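Local coordinates for branched-chain amino acid transport system substrate-binding protein (PDB 4JB0) that binds small lignin-derived aromatic acids such as ferulate and probably delivers them to an ABC transporter for uptake, at residues Gln218-Ala223 and Arg277-Ala282; Met112-Pro117 and Ala281-Asp286; Val135-Tyr140 and Glu166-Arg171; Leu96-Ile101 and Asp142-Leu147. All coordinates share one frame; numbering follows the deposited sequence.

Contact 1: residues Gln218-Ala223 and Arg277-Ala282; sequences QTHGAA and RSQFAA. With FER (3-(4-hydroxy-3-methoxyphenyl)-2-propenoic acid), chain B.
His220 meets Gln279 with the CD2 corner of its imidazole, 3.4 Å from the amide NE2, which sits at the ring edge with the two planes 82° apart. One face of the same ring is turned to FER C5, while His220 NE2 is bonded to the carbonyl of Gln114. The bend of Gln279 at chi2 brings its amide round to the ligand, where NE2 donates to the phenolic FER O4 (3.1 Å) and also to Gln114 OE1. Gly221, whose N is bonded to Thr219 OG1 in an ST turn, brings its CA within 3.4 Å of FER C6, where a side chain would be crowded. In this periplasmic binding protein the loop thus lines the ligand cleft opposite the start of helix 279-299, which Ser278 caps through its OG. Gly221 O lies at the rim of the Phe280 ring, 3.1 Å from CZ, and CD1 on the same ring lies 3.2 Å from the methoxy FER O3. Replacing Phe280 by a valine is likely to open a gap between Gly221 O and the methoxy group. At Ala223, the O takes an almost straight bond from Gln279 N (3.0 Å, 168°), and its CB packs on Gln279 CB at 3.6 Å.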
# COMPACT_ATOMS: atom_id res chain seq x y z
N GLN A 218 12.97 -5.79 -1.60
CA GLN A 218 11.71 -5.93 -0.88
C GLN A 218 10.65 -4.97 -1.50
O GLN A 218 10.96 -3.92 -2.07
CB GLN A 218 11.87 -5.57 0.61
CG GLN A 218 12.72 -6.59 1.43
CD GLN A 218 11.85 -7.76 1.96
OE1 GLN A 218 10.62 -7.72 1.92
NE2 GLN A 218 12.51 -8.79 2.45
N THR A 219 9.39 -5.31 -1.31
CA THR A 219 8.29 -4.46 -1.76
C THR A 219 7.88 -3.40 -0.71
O THR A 219 8.35 -3.38 0.45
CB THR A 219 7.07 -5.33 -2.10
OG1 THR A 219 6.45 -5.80 -0.90
CG2 THR A 219 7.47 -6.55 -2.98
N HIS A 220 6.94 -2.58 -1.10
CA HIS A 220 6.46 -1.51 -0.28
C HIS A 220 5.58 -2.03 0.81
O HIS A 220 5.29 -1.29 1.73
CB HIS A 220 5.81 -0.39 -1.12
CG HIS A 220 4.68 -0.85 -2.00
ND1 HIS A 220 4.77 -1.97 -2.80
CD2 HIS A 220 3.50 -0.25 -2.32
CE1 HIS A 220 3.68 -2.07 -3.54
NE2 HIS A 220 2.90 -1.02 -3.29
N GLY A 221 5.28 -3.36 0.80
CA GLY A 221 4.58 -3.98 1.91
C GLY A 221 5.46 -4.13 3.14
O GLY A 221 4.98 -4.40 4.25
N ALA A 222 6.76 -3.95 2.93
CA ALA A 222 7.75 -4.08 4.00
C ALA A 222 8.10 -2.74 4.71
O ALA A 222 8.85 -2.73 5.73
CB ALA A 222 9.02 -4.72 3.43
N ALA A 223 7.54 -1.62 4.23
CA ALA A 223 8.08 -0.26 4.56
C ALA A 223 7.62 0.33 5.87
O ALA A 223 6.84 1.28 5.92
CB ALA A 223 7.85 0.72 3.37
N ARG A 277 6.93 6.45 11.70
CA ARG A 277 6.25 6.67 10.41
C ARG A 277 6.25 5.35 9.64
O ARG A 277 7.12 4.47 9.86
CB ARG A 277 6.99 7.73 9.60
CG ARG A 277 8.30 7.18 9.04
CD ARG A 277 9.22 8.24 8.38
NE ARG A 277 9.44 9.36 9.30
CZ ARG A 277 10.11 10.47 8.99
NH1 ARG A 277 10.64 10.62 7.80
NH2 ARG A 277 10.24 11.44 9.92
N SER A 278 5.31 5.22 8.72
CA SER A 278 5.20 4.00 7.94
C SER A 278 4.43 4.26 6.68
O SER A 278 3.61 5.19 6.57
CB SER A 278 4.53 2.87 8.75
OG SER A 278 3.14 3.10 8.90
N GLN A 279 4.72 3.41 5.72
CA GLN A 279 3.97 3.30 4.46
C GLN A 279 2.49 3.20 4.77
O GLN A 279 1.66 3.79 4.05
CB GLN A 279 4.49 2.08 3.69
CG GLN A 279 3.68 1.62 2.53
CD GLN A 279 3.98 2.43 1.30
OE1 GLN A 279 4.85 3.25 1.34
NE2 GLN A 279 3.35 2.11 0.18
N PHE A 280 2.16 2.49 5.87
CA PHE A 280 0.76 2.05 6.03
C PHE A 280 -0.13 3.13 6.65
O PHE A 280 -1.21 3.38 6.19
CB PHE A 280 0.71 0.75 6.83
CG PHE A 280 1.82 -0.18 6.47
CD1 PHE A 280 2.02 -0.54 5.13
CD2 PHE A 280 2.71 -0.62 7.42
CE1 PHE A 280 3.07 -1.40 4.79
CE2 PHE A 280 3.75 -1.49 7.10
CZ PHE A 280 3.94 -1.85 5.77
N ALA A 281 0.39 3.81 7.67
CA ALA A 281 -0.31 4.92 8.26
C ALA A 281 -0.72 5.95 7.21
O ALA A 281 -1.82 6.55 7.26
CB ALA A 281 0.53 5.55 9.41
N ALA A 282 0.11 6.12 6.19
CA ALA A 282 -0.20 7.10 5.18
C ALA A 282 -1.50 6.82 4.34
O ALA A 282 -2.16 7.76 3.86
CB ALA A 282 0.96 7.24 4.26
C4 FER B . 1.13 -1.39 1.05
C5 FER B . 1.73 -2.31 0.20
C6 FER B . 1.53 -3.66 0.46
C3 FER B . 0.35 -1.79 2.12
C2 FER B . 0.15 -3.16 2.37
C1 FER B . 0.75 -4.09 1.52
C10 FER B . -1.03 -1.33 4.08
C7 FER B . 0.47 -5.51 1.86
C8 FER B . 0.14 -6.44 0.96
C9 FER B . -0.22 -7.81 1.42
O1 FER B . 0.38 -8.37 2.38
O2 FER B . -1.23 -8.33 0.86
O4 FER B . 1.30 -0.08 0.82
O3 FER B . -0.24 -0.87 2.95

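Contact 2: residues Met112-Pro117 and Ala281-Asp286; sequences MPQPIP and AAHSFD. With FER (3-(4-hydroxy-3-methoxyphenyl)-2-propenoic acid), chain B.
Met112 and His283 bring their CA atoms to 5.6 Å, where the non-helical chain leading to helix 116-129 passes the first turns of helix 279-299. In the two-lobed fold of periplasmic binding proteins this chain is a crossover, leaving strand 109-111 of one sheet on the way to strand 134-140 of the other, and here it forms a wall of the ligand pocket. Pro113 CG stands over one face of the His283 imidazole, 3.8 Å from the centroid and 16° off the normal, a CH-pi contact, and the two side chains cross at about a right angle. The proline thus backs the ring and limits its tilt, while Pro113 CB reaches the phenolic oxygen FER O4. With CG beside its backbone N (chi1 -59°), His283 swings its ring off the helix and over to the ligand. His283 NE2 donates to FER O4 at 2.6 Å, joining Gln279 as a second donor to that oxygen, and the neighbouring CD2 of His283 lies 3.1 Å from the methoxy FER O3. Met112 works farther from the pocket, curling at chi2 and chi3 until its CE touches Asp286 CB at 3.4 Å. The Asp286 carboxylate is further bound by Ser326 OG and by Gln327 N. On the far side of the imidazole, a water in the ring plane lies 2.9 Å from His283 ND1 and donates to Asp286 OD2 at 2.8 Å.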
# COMPACT_ATOMS: atom_id res chain seq x y z
N MET A 112 -5.38 3.27 -2.59
CA MET A 112 -4.38 4.22 -2.10
C MET A 112 -2.91 3.72 -2.27
O MET A 112 -2.06 4.53 -2.65
CB MET A 112 -4.67 4.65 -0.63
CG MET A 112 -6.09 5.33 -0.43
SD MET A 112 -6.38 6.62 -1.68
CE MET A 112 -5.12 7.67 -1.18
N PRO A 113 -2.61 2.41 -1.99
CA PRO A 113 -1.21 2.04 -2.13
C PRO A 113 -0.74 2.11 -3.58
O PRO A 113 -1.55 2.00 -4.51
CB PRO A 113 -1.17 0.57 -1.66
CG PRO A 113 -2.35 0.45 -0.71
CD PRO A 113 -3.41 1.32 -1.37
N GLN A 114 0.56 2.28 -3.78
CA GLN A 114 1.10 2.30 -5.15
C GLN A 114 0.81 0.99 -5.90
O GLN A 114 0.91 -0.09 -5.30
CB GLN A 114 2.60 2.46 -5.08
CG GLN A 114 3.01 3.86 -4.60
CD GLN A 114 2.95 4.06 -3.09
OE1 GLN A 114 2.68 3.12 -2.29
NE2 GLN A 114 3.13 5.32 -2.67
N PRO A 115 0.48 1.09 -7.21
CA PRO A 115 0.28 -0.16 -7.95
C PRO A 115 1.60 -0.87 -8.14
O PRO A 115 2.70 -0.23 -8.22
CB PRO A 115 -0.30 0.31 -9.32
CG PRO A 115 0.20 1.74 -9.51
CD PRO A 115 0.35 2.30 -8.06
N ILE A 116 1.51 -2.19 -8.10
CA ILE A 116 2.72 -3.05 -8.19
C ILE A 116 3.66 -2.66 -9.34
O ILE A 116 4.84 -2.53 -9.11
CB ILE A 116 2.40 -4.54 -8.17
CG1 ILE A 116 2.30 -5.06 -6.72
CG2 ILE A 116 3.55 -5.38 -8.85
CD1 ILE A 116 1.30 -4.33 -5.79
N PRO A 117 3.14 -2.43 -10.56
CA PRO A 117 4.12 -2.13 -11.61
C PRO A 117 4.94 -0.84 -11.39
O PRO A 117 6.09 -0.77 -11.84
CB PRO A 117 3.27 -2.05 -12.89
CG PRO A 117 2.14 -3.07 -12.62
CD PRO A 117 1.80 -2.75 -11.13
N ALA A 281 0.39 3.81 7.67
CA ALA A 281 -0.31 4.92 8.26
C ALA A 281 -0.72 5.95 7.21
O ALA A 281 -1.82 6.55 7.26
CB ALA A 281 0.53 5.55 9.41
N ALA A 282 0.11 6.12 6.19
CA ALA A 282 -0.20 7.10 5.18
C ALA A 282 -1.50 6.82 4.34
O ALA A 282 -2.16 7.76 3.86
CB ALA A 282 0.96 7.24 4.26
N HIS A 283 -1.85 5.55 4.15
CA HIS A 283 -2.99 5.21 3.26
C HIS A 283 -4.30 5.69 3.80
O HIS A 283 -5.10 6.22 3.05
CB HIS A 283 -3.04 3.72 2.98
CG HIS A 283 -1.80 3.18 2.32
ND1 HIS A 283 -1.09 3.89 1.37
CD2 HIS A 283 -1.14 2.01 2.48
CE1 HIS A 283 -0.05 3.19 0.97
NE2 HIS A 283 -0.04 2.05 1.64
N SER A 284 -4.54 5.53 5.08
CA SER A 284 -5.83 5.99 5.61
C SER A 284 -5.81 7.52 5.69
O SER A 284 -6.83 8.18 5.40
CB SER A 284 -6.17 5.33 6.95
OG SER A 284 -5.15 5.55 7.87
N PHE A 285 -4.66 8.09 6.09
CA PHE A 285 -4.49 9.57 6.05
C PHE A 285 -4.82 10.08 4.65
O PHE A 285 -5.59 11.04 4.49
CB PHE A 285 -3.04 9.94 6.43
CG PHE A 285 -2.78 11.43 6.52
CD1 PHE A 285 -3.10 12.13 7.69
CD2 PHE A 285 -2.17 12.12 5.45
CE1 PHE A 285 -2.85 13.49 7.81
CE2 PHE A 285 -1.91 13.47 5.56
CZ PHE A 285 -2.24 14.17 6.73
N ASP A 286 -4.24 9.47 3.62
CA ASP A 286 -4.48 9.98 2.25
C ASP A 286 -5.92 9.74 1.77
O ASP A 286 -6.46 10.50 0.97
CB ASP A 286 -3.51 9.35 1.26
CG ASP A 286 -2.05 9.75 1.49
OD1 ASP A 286 -1.76 10.68 2.29
OD2 ASP A 286 -1.18 9.14 0.83
C4 FER B . 1.13 -1.39 1.05
C5 FER B . 1.73 -2.31 0.20
C6 FER B . 1.53 -3.66 0.46
C3 FER B . 0.35 -1.79 2.12
C2 FER B . 0.15 -3.16 2.37
C1 FER B . 0.75 -4.09 1.52
C10 FER B . -1.03 -1.33 4.08
C7 FER B . 0.47 -5.51 1.86
C8 FER B . 0.14 -6.44 0.96
C9 FER B . -0.22 -7.81 1.42
O1 FER B . 0.38 -8.37 2.38
O2 FER B . -1.23 -8.33 0.86
O4 FER B . 1.30 -0.08 0.82
O3 FER B . -0.24 -0.87 2.95
O HOH W 1 -1.89 6.49 0.24

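Contact 3: residues Val135-Tyr140 and Glu166-Arg171; sequences VGYIGY and EERFAR. With FER (3-(4-hydroxy-3-methoxyphenyl)-2-propenoic acid), chain B.
Tyr140, at the end of strand 134-140, is flanked by Phe169 and Arg171 of the neighbouring parallel strand and the turn after it. The two strands belong to one beta-alpha-beta unit with helix 143-158 between them. Their ladder runs through Glu167 N to Tyr137 O, Gly139 N to Glu167 O and Phe169 N to Gly139 O, the last at 2.9 Å. Followed outward, Tyr140 first sets CB beside Phe169 O (3.9 Å). Its CG lies beside the backbone N (chi1 -59°), which turns the ring toward the second strand. CD1 then comes over the face of Phe169, an offset edge-to-face pair with planes at 65°. Above the ring centre of Tyr140 stands Arg171 CG, 3.9 Å from the centroid, in a CH-pi contact. Tyr140 CE2 lies against one face of the Arg171 guanidinium, 3.2 Å from Arg171 NH1, and the OH at the tip is bonded to Ser196. Tyr140 O is held by Arg168 NH1, whose guanidinium also grips Glu166 OE2 side-on through NE and NH2. Arg171 NE is salt-bridged to Asp142, and the terminal nitrogens reach the ligand: NH1 donates to FER O1 and NH2 to FER O2, each at 2.8 Å. Two N-H groups of one cation meeting both carboxylate oxygens is consistent with a preference for carboxylate ligands, and the Asp142 salt bridge and Tyr140 ring are likely to hold the guanidinium in place.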
# COMPACT_ATOMS: atom_id res chain seq x y z
N VAL A 135 17.46 -13.41 -11.53
CA VAL A 135 16.68 -13.02 -10.37
C VAL A 135 15.89 -14.22 -9.88
O VAL A 135 15.26 -14.85 -10.68
CB VAL A 135 15.65 -11.85 -10.67
CG1 VAL A 135 15.13 -11.28 -9.34
CG2 VAL A 135 16.26 -10.72 -11.53
N GLY A 136 15.90 -14.49 -8.58
CA GLY A 136 14.96 -15.45 -8.02
C GLY A 136 13.82 -14.74 -7.27
O GLY A 136 13.96 -13.55 -6.91
N TYR A 137 12.72 -15.46 -7.02
CA TYR A 137 11.60 -14.89 -6.30
C TYR A 137 11.15 -15.76 -5.15
O TYR A 137 11.08 -16.98 -5.29
CB TYR A 137 10.43 -14.68 -7.25
CG TYR A 137 9.17 -14.08 -6.65
CD1 TYR A 137 9.10 -12.72 -6.33
CD2 TYR A 137 8.03 -14.87 -6.46
CE1 TYR A 137 7.92 -12.16 -5.81
CE2 TYR A 137 6.86 -14.33 -5.92
CZ TYR A 137 6.80 -12.95 -5.62
OH TYR A 137 5.63 -12.39 -5.11
N ILE A 138 10.84 -15.13 -4.03
CA ILE A 138 10.06 -15.79 -2.99
C ILE A 138 8.96 -14.87 -2.48
O ILE A 138 9.23 -13.72 -2.07
CB ILE A 138 10.95 -16.25 -1.83
CG1 ILE A 138 10.13 -17.02 -0.78
CG2 ILE A 138 11.78 -15.09 -1.25
CD1 ILE A 138 10.98 -17.60 0.40
N GLY A 139 7.72 -15.35 -2.51
CA GLY A 139 6.58 -14.53 -2.08
C GLY A 139 5.42 -15.36 -1.65
O GLY A 139 5.47 -16.57 -1.74
N TYR A 140 4.36 -14.72 -1.21
CA TYR A 140 3.19 -15.41 -0.74
C TYR A 140 2.51 -16.23 -1.84
O TYR A 140 2.44 -15.80 -3.01
CB TYR A 140 2.14 -14.43 -0.23
CG TYR A 140 2.51 -13.49 0.90
CD1 TYR A 140 3.29 -13.91 1.96
CD2 TYR A 140 1.93 -12.21 0.96
CE1 TYR A 140 3.57 -13.06 3.04
CE2 TYR A 140 2.18 -11.35 2.04
CZ TYR A 140 3.01 -11.80 3.08
OH TYR A 140 3.28 -10.97 4.14
N GLU A 166 11.42 -19.59 -8.77
CA GLU A 166 10.23 -19.05 -8.14
C GLU A 166 9.88 -19.91 -6.93
O GLU A 166 9.75 -21.14 -7.08
CB GLU A 166 9.06 -19.05 -9.11
CG GLU A 166 7.84 -18.31 -8.56
CD GLU A 166 6.52 -18.75 -9.17
OE1 GLU A 166 6.51 -19.46 -10.22
OE2 GLU A 166 5.47 -18.36 -8.61
N GLU A 167 9.73 -19.31 -5.75
CA GLU A 167 9.29 -20.07 -4.56
C GLU A 167 8.14 -19.35 -3.89
O GLU A 167 8.06 -18.15 -3.96
CB GLU A 167 10.45 -20.20 -3.57
CG GLU A 167 11.61 -21.16 -4.00
CD GLU A 167 11.18 -22.61 -4.04
OE1 GLU A 167 10.48 -23.08 -3.12
OE2 GLU A 167 11.49 -23.29 -5.03
N ARG A 168 7.26 -20.09 -3.23
CA ARG A 168 6.15 -19.46 -2.53
C ARG A 168 6.13 -19.92 -1.09
O ARG A 168 6.65 -21.01 -0.75
CB ARG A 168 4.77 -19.75 -3.18
CG ARG A 168 4.52 -19.18 -4.61
CD ARG A 168 4.92 -17.67 -4.84
NE ARG A 168 4.67 -17.37 -6.26
CZ ARG A 168 3.54 -16.81 -6.69
NH1 ARG A 168 2.63 -16.41 -5.81
NH2 ARG A 168 3.30 -16.61 -7.98
N PHE A 169 5.52 -19.09 -0.24
CA PHE A 169 5.21 -19.48 1.12
C PHE A 169 3.88 -18.91 1.48
O PHE A 169 3.43 -17.95 0.84
CB PHE A 169 6.34 -19.11 2.15
CG PHE A 169 6.56 -17.61 2.38
CD1 PHE A 169 7.25 -16.82 1.43
CD2 PHE A 169 6.16 -17.02 3.59
CE1 PHE A 169 7.47 -15.43 1.66
CE2 PHE A 169 6.37 -15.64 3.82
CZ PHE A 169 7.04 -14.85 2.87
N ALA A 170 3.23 -19.52 2.49
CA ALA A 170 1.97 -19.05 3.04
C ALA A 170 2.21 -18.03 4.15
O ALA A 170 3.19 -18.15 4.91
CB ALA A 170 1.15 -20.26 3.62
N ARG A 171 1.30 -17.07 4.27
CA ARG A 171 1.40 -15.99 5.26
C ARG A 171 1.77 -16.37 6.70
O ARG A 171 2.63 -15.71 7.27
CB ARG A 171 0.07 -15.20 5.32
CG ARG A 171 0.10 -13.96 4.49
CD ARG A 171 -1.34 -13.38 4.31
NE ARG A 171 -1.44 -12.74 2.99
CZ ARG A 171 -1.06 -11.50 2.68
NH1 ARG A 171 -0.58 -10.69 3.62
NH2 ARG A 171 -1.21 -11.04 1.44
C4 FER B . 1.13 -1.39 1.05
C5 FER B . 1.73 -2.31 0.20
C6 FER B . 1.53 -3.66 0.46
C3 FER B . 0.35 -1.79 2.12
C2 FER B . 0.15 -3.16 2.37
C1 FER B . 0.75 -4.09 1.52
C10 FER B . -1.03 -1.33 4.08
C7 FER B . 0.47 -5.51 1.86
C8 FER B . 0.14 -6.44 0.96
C9 FER B . -0.22 -7.81 1.42
O1 FER B . 0.38 -8.37 2.38
O2 FER B . -1.23 -8.33 0.86
O4 FER B . 1.30 -0.08 0.82
O3 FER B . -0.24 -0.87 2.95

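Contact 4: residues Leu96-Ile101 and Asp142-Leu147; sequences LAPLPI and DSYGDL. With FER (3-(4-hydroxy-3-methoxyphenyl)-2-propenoic acid), chain B.
Pro98 CG packs against Tyr144 CE1 at 3.8 Å, and the ligand nestles against both. Ferulate's propenoate chain lies across the tyrosine, with FER C8 above the centre of the ring, while the aromatic ring of the ligand rests on the proline, FER C6 lying 3.5 Å from Pro98 CG. With CG opposite the backbone N, chi1 -174° lays the Tyr144 ring against the propenoate and carries the hydroxyl to Thr219 OG1; Tyr144 CB lies 3.5 Å from the carboxylate FER O2. The contact bridges the two lobes of the periplasmic binding protein across the cleft, joining the loop after strand 93-95 of one sheet to the first turn of helix 143-158, which follows strand 134-140 of the other. A leucine in place of Tyr144 would probably leave Thr219 OG1 without this partner and deprive the propenoate of its flat support. Farther from the ligand, Pro100 points toward the helix and packs its CD loosely on Leu147 CD1 (4.3 Å), with its CG near Ser143 CB. Asp142, the N-cap, accepts a weak bond from Tyr144 N. At the other end of the loop, Leu96 O approaches the methoxy carbon FER C10 at 3.3 Å.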
# COMPACT_ATOMS: atom_id res chain seq x y z
N LEU A 96 -7.15 0.04 1.16
CA LEU A 96 -5.99 0.47 1.97
C LEU A 96 -4.83 -0.52 1.86
O LEU A 96 -3.91 -0.52 2.68
CB LEU A 96 -6.41 0.70 3.43
CG LEU A 96 -7.51 1.77 3.60
CD1 LEU A 96 -8.02 1.94 5.06
CD2 LEU A 96 -7.11 3.16 2.98
N ALA A 97 -4.88 -1.37 0.83
CA ALA A 97 -3.89 -2.36 0.53
C ALA A 97 -4.02 -2.54 -0.99
O ALA A 97 -5.05 -2.20 -1.56
CB ALA A 97 -4.24 -3.68 1.25
N PRO A 98 -2.97 -3.02 -1.67
CA PRO A 98 -3.00 -3.23 -3.13
C PRO A 98 -4.02 -4.31 -3.50
O PRO A 98 -4.39 -5.17 -2.68
CB PRO A 98 -1.59 -3.75 -3.46
CG PRO A 98 -0.81 -3.64 -2.19
CD PRO A 98 -1.78 -3.62 -1.06
N LEU A 99 -4.56 -4.22 -4.71
CA LEU A 99 -5.43 -5.29 -5.16
C LEU A 99 -5.56 -5.34 -6.65
O LEU A 99 -5.59 -4.29 -7.30
CB LEU A 99 -6.79 -5.20 -4.53
CG LEU A 99 -7.76 -4.26 -5.22
CD1 LEU A 99 -9.17 -4.75 -4.87
CD2 LEU A 99 -7.39 -2.89 -4.77
N PRO A 100 -5.69 -6.56 -7.17
CA PRO A 100 -5.96 -6.77 -8.61
C PRO A 100 -7.31 -6.20 -9.00
O PRO A 100 -8.38 -6.67 -8.52
CB PRO A 100 -6.00 -8.30 -8.75
CG PRO A 100 -5.64 -8.87 -7.36
CD PRO A 100 -5.86 -7.78 -6.37
N ILE A 101 -7.25 -5.21 -9.88
CA ILE A 101 -8.38 -4.56 -10.51
C ILE A 101 -8.85 -5.37 -11.70
O ILE A 101 -8.06 -5.67 -12.60
CB ILE A 101 -8.01 -3.14 -11.01
CG1 ILE A 101 -7.45 -2.29 -9.85
CG2 ILE A 101 -9.22 -2.47 -11.79
CD1 ILE A 101 -8.34 -2.13 -8.72
N ASP A 142 -0.43 -16.36 -2.67
CA ASP A 142 -1.74 -15.69 -2.73
C ASP A 142 -1.73 -14.54 -3.76
O ASP A 142 -0.74 -14.37 -4.46
CB ASP A 142 -2.30 -15.30 -1.33
CG ASP A 142 -1.57 -14.12 -0.67
OD1 ASP A 142 -1.56 -14.06 0.58
OD2 ASP A 142 -1.02 -13.26 -1.36
N SER A 143 -2.83 -13.78 -3.82
CA SER A 143 -2.97 -12.71 -4.82
C SER A 143 -1.88 -11.60 -4.76
O SER A 143 -1.54 -11.03 -5.81
CB SER A 143 -4.39 -12.11 -4.79
OG SER A 143 -4.77 -11.70 -3.46
N TYR A 144 -1.37 -11.24 -3.58
CA TYR A 144 -0.26 -10.25 -3.53
C TYR A 144 1.01 -10.85 -4.12
O TYR A 144 1.69 -10.20 -4.89
CB TYR A 144 0.04 -9.83 -2.08
CG TYR A 144 1.07 -8.71 -1.93
CD1 TYR A 144 0.83 -7.42 -2.44
CD2 TYR A 144 2.31 -8.95 -1.28
CE1 TYR A 144 1.78 -6.38 -2.27
CE2 TYR A 144 3.29 -7.92 -1.12
CZ TYR A 144 3.01 -6.66 -1.60
OH TYR A 144 3.93 -5.69 -1.41
N GLY A 145 1.31 -12.11 -3.71
CA GLY A 145 2.44 -12.91 -4.24
C GLY A 145 2.42 -13.04 -5.76
O GLY A 145 3.45 -12.94 -6.41
N ASP A 146 1.24 -13.22 -6.32
CA ASP A 146 1.08 -13.35 -7.75
C ASP A 146 1.25 -11.98 -8.44
O ASP A 146 1.84 -11.89 -9.50
CB ASP A 146 -0.35 -13.85 -8.08
CG ASP A 146 -0.67 -15.27 -7.54
OD1 ASP A 146 0.22 -16.03 -7.23
OD2 ASP A 146 -1.86 -15.61 -7.46
N LEU A 147 0.66 -10.92 -7.88
CA LEU A 147 0.86 -9.58 -8.49
C LEU A 147 2.34 -9.33 -8.73
O LEU A 147 2.77 -8.83 -9.81
CB LEU A 147 0.34 -8.48 -7.55
CG LEU A 147 -1.14 -8.16 -7.67
CD1 LEU A 147 -1.60 -7.34 -6.47
CD2 LEU A 147 -1.45 -7.47 -9.01
C4 FER B . 1.13 -1.39 1.05
C5 FER B . 1.73 -2.31 0.20
C6 FER B . 1.53 -3.66 0.46
C3 FER B . 0.35 -1.79 2.12
C2 FER B . 0.15 -3.16 2.37
C1 FER B . 0.75 -4.09 1.52
C10 FER B . -1.03 -1.33 4.08
C7 FER B . 0.47 -5.51 1.86
C8 FER B . 0.14 -6.44 0.96
C9 FER B . -0.22 -7.81 1.42
O1 FER B . 0.38 -8.37 2.38
O2 FER B . -1.23 -8.33 0.86
O4 FER B . 1.30 -0.08 0.82
O3 FER B . -0.24 -0.87 2.95

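In the fold
Contacts 1 and 2 are wholly buried near the middle of the chain and share helix 279-299; Gln114 ties them together by bonding to both Gln279 and His220. Their chemistry is that of side-chain N-H donors, from an amide and an imidazole, gathered at the phenol end of ferulate. Contact 3, about 19 Å from the chain centre and only partly buried, is a strand pair at the edge of its sheet, where salt bridges and a guanidinium grip on the carboxylate take over. Contact 4, also partly buried, is chiefly apolar and lies against the middle of the ligand, between its phenol and carboxylate ends. It meets contact 3 through the Arg171-Asp142 salt bridge and contact 1 through Thr219 and Tyr144.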